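Malate dehydrogenase (Naegleria fowleri, PDB 6UM4) probably catalyses the reversible interconversion of malate and oxaloacetate, using a nicotinamide dinucleotide cofactor. Local coordinates at residues 258-263 with 310-315. Residues are numbered along the deposited sequence; the frame is centred on the assembly and turned at random.
Sequences AQVAAK and NEFIPN
Phe312 places its CG anti to the backbone N (chi1 176°), which carries the ring across to Gln259 and Val260. The bend of Gln259 at chi2 (-62°) brings its amide close to Asn315. The contact joins helices 250-264 and 305-317 within the alpha/beta C-terminal domain of the lactate/malate dehydrogenase family. The two segments run roughly antiparallel, at 143°, with axes 10.8 Å apart. That spacing is wide, and it is bridged by the Phe312 ring, by long polar side chains and by two waters. CE1 of Phe312 does most of the touching. It lies 3.7 Å from CB of Gln259 and 3.8 Å from CG2 of Val260. Both carbons approach the ring obliquely. Leu288 packs against both Phe312 and Val260, and the ring of Trp307 also meets Phe312, so Phe312 and Val260 are buried among apolar side chains, while Gln259 meets the ring through its CB.

The polar end is built differently. The side chains of Gln259 and Asn315 cross at about a right angle, and their amides do not bond directly. One water links them: its oxygen donates to OE1 of Gln259 at 2.6 Å and accepts from ND2 of Asn315. Further along, Lys263 and Glu311 are exposed and of opposite charge, with NZ and OE1 5.0 Å apart. A second water stands between them: its oxygen accepts from NZ of Lys263 at 3.0 Å and donates to OE1 of Glu311.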
loop_
_atom_site.group_PDB
_atom_site.type_symbol
_atom_site.label_atom_id
_atom_site.label_comp_id
_atom_site.label_asym_id
_atom_site.label_seq_id
_atom_site.Cartn_x
_atom_site.Cartn_y
_atom_site.Cartn_z
ATOM N N ALA A 258 -18.877 3.361 -2.735
ATOM C CA ALA A 258 -18.428 4.751 -2.708
ATOM C C ALA A 258 -19.411 5.656 -3.427
ATOM O O ALA A 258 -19.594 6.806 -3.016
ATOM C CB ALA A 258 -17.024 4.905 -3.295
ATOM N N GLN A 259 -20.048 5.168 -4.495
ATOM C CA GLN A 259 -21.055 5.991 -5.167
ATOM C C GLN A 259 -22.218 6.293 -4.234
ATOM O O GLN A 259 -22.672 7.440 -4.149
ATOM C CB GLN A 259 -21.547 5.315 -6.451
ATOM C CG GLN A 259 -20.499 5.275 -7.583
ATOM C CD GLN A 259 -20.067 6.682 -8.052
ATOM O OE1 GLN A 259 -20.898 7.547 -8.312
ATOM N NE2 GLN A 259 -18.760 6.901 -8.149
ATOM N N VAL A 260 -22.699 5.282 -3.505
ATOM C CA VAL A 260 -23.779 5.505 -2.545
ATOM C C VAL A 260 -23.372 6.541 -1.510
ATOM O O VAL A 260 -24.107 7.497 -1.238
ATOM C CB VAL A 260 -24.166 4.189 -1.858
ATOM C CG1 VAL A 260 -25.124 4.478 -0.714
ATOM C CG2 VAL A 260 -24.763 3.212 -2.863
ATOM N N ALA A 261 -22.209 6.340 -0.886
ATOM C CA ALA A 261 -21.761 7.225 0.180
ATOM C C ALA A 261 -21.591 8.658 -0.309
ATOM O O ALA A 261 -21.934 9.610 0.405
ATOM C CB ALA A 261 -20.457 6.696 0.771
ATOM N N ALA A 262 -21.042 8.839 -1.511
ATOM C CA ALA A 262 -20.893 10.189 -2.041
ATOM C C ALA A 262 -22.251 10.829 -2.338
ATOM O O ALA A 262 -22.480 11.993 -1.992
ATOM C CB ALA A 262 -20.010 10.163 -3.290
ATOM N N LYS A 263 -23.170 10.083 -2.963
ATOM C CA LYS A 263 -24.468 10.648 -3.333
ATOM C C LYS A 263 -25.321 10.950 -2.104
ATOM O O LYS A 263 -25.943 12.011 -2.014
ATOM C CB LYS A 263 -25.206 9.695 -4.277
ATOM C CG LYS A 263 -26.539 10.249 -4.761
ATOM C CD LYS A 263 -26.382 11.312 -5.828
ATOM C CE LYS A 263 -27.754 11.877 -6.200
ATOM N NZ LYS A 263 -27.669 13.026 -7.132
ATOM N N ASN A 310 -29.818 5.500 -14.762
ATOM C CA ASN A 310 -29.167 6.496 -15.600
ATOM C C ASN A 310 -27.845 6.988 -15.041
ATOM O O ASN A 310 -27.044 7.548 -15.801
ATOM C CB ASN A 310 -30.083 7.697 -15.832
ATOM C CG ASN A 310 -31.376 7.309 -16.506
ATOM O OD1 ASN A 310 -31.407 6.380 -17.316
ATOM N ND2 ASN A 310 -32.432 8.048 -16.230
ATOM N N GLU A 311 -27.605 6.821 -13.741
ATOM C CA GLU A 311 -26.373 7.336 -13.176
ATOM C C GLU A 311 -25.615 6.265 -12.408
ATOM O O GLU A 311 -24.472 5.940 -12.755
ATOM C CB GLU A 311 -26.662 8.546 -12.286
ATOM C CG GLU A 311 -27.211 9.735 -13.047
ATOM C CD GLU A 311 -27.267 10.993 -12.194
ATOM O OE1 GLU A 311 -26.219 11.400 -11.629
ATOM O OE2 GLU A 311 -28.375 11.561 -12.071
ATOM N N PHE A 312 -26.235 5.716 -11.362
ATOM C CA PHE A 312 -25.506 4.825 -10.466
ATOM C C PHE A 312 -24.886 3.659 -11.228
ATOM O O PHE A 312 -23.665 3.476 -11.218
ATOM C CB PHE A 312 -26.430 4.313 -9.367
ATOM C CG PHE A 312 -25.787 3.319 -8.467
ATOM C CD1 PHE A 312 -24.865 3.734 -7.502
ATOM C CD2 PHE A 312 -26.074 1.959 -8.596
ATOM C CE1 PHE A 312 -24.253 2.819 -6.649
ATOM C CE2 PHE A 312 -25.463 1.028 -7.758
ATOM C CZ PHE A 312 -24.548 1.448 -6.785
ATOM N N ILE A 313 -25.708 2.868 -11.915
ATOM C CA ILE A 313 -25.178 1.693 -12.604
ATOM C C ILE A 313 -24.125 2.067 -13.638
ATOM O O ILE A 313 -23.059 1.431 -13.657
ATOM C CB ILE A 313 -26.323 0.855 -13.198
ATOM C CG1 ILE A 313 -27.080 0.132 -12.087
ATOM C CG2 ILE A 313 -25.747 -0.152 -14.194
ATOM C CD1 ILE A 313 -28.261 -0.684 -12.581
ATOM N N PRO A 314 -24.347 3.041 -14.525
ATOM C CA PRO A 314 -23.276 3.393 -15.474
ATOM C C PRO A 314 -22.036 3.957 -14.805
ATOM O O PRO A 314 -20.924 3.714 -15.284
ATOM C CB PRO A 314 -23.939 4.425 -16.395
ATOM C CG PRO A 314 -25.177 4.849 -15.713
ATOM C CD PRO A 314 -25.609 3.738 -14.834
ATOM N N ASN A 315 -22.188 4.727 -13.725
ATOM C CA ASN A 315 -21.008 5.259 -13.047
ATOM C C ASN A 315 -20.160 4.134 -12.469
ATOM O O ASN A 315 -18.926 4.202 -12.493
ATOM C CB ASN A 315 -21.407 6.228 -11.937
ATOM C CG ASN A 315 -21.915 7.554 -12.467
ATOM O OD1 ASN A 315 -21.646 7.926 -13.609
ATOM N ND2 ASN A 315 -22.645 8.277 -11.632
HETATM O O HOH W 1 -23.359 7.346 -9.167
HETATM O O HOH W 2 -25.969 11.780 -9.234
#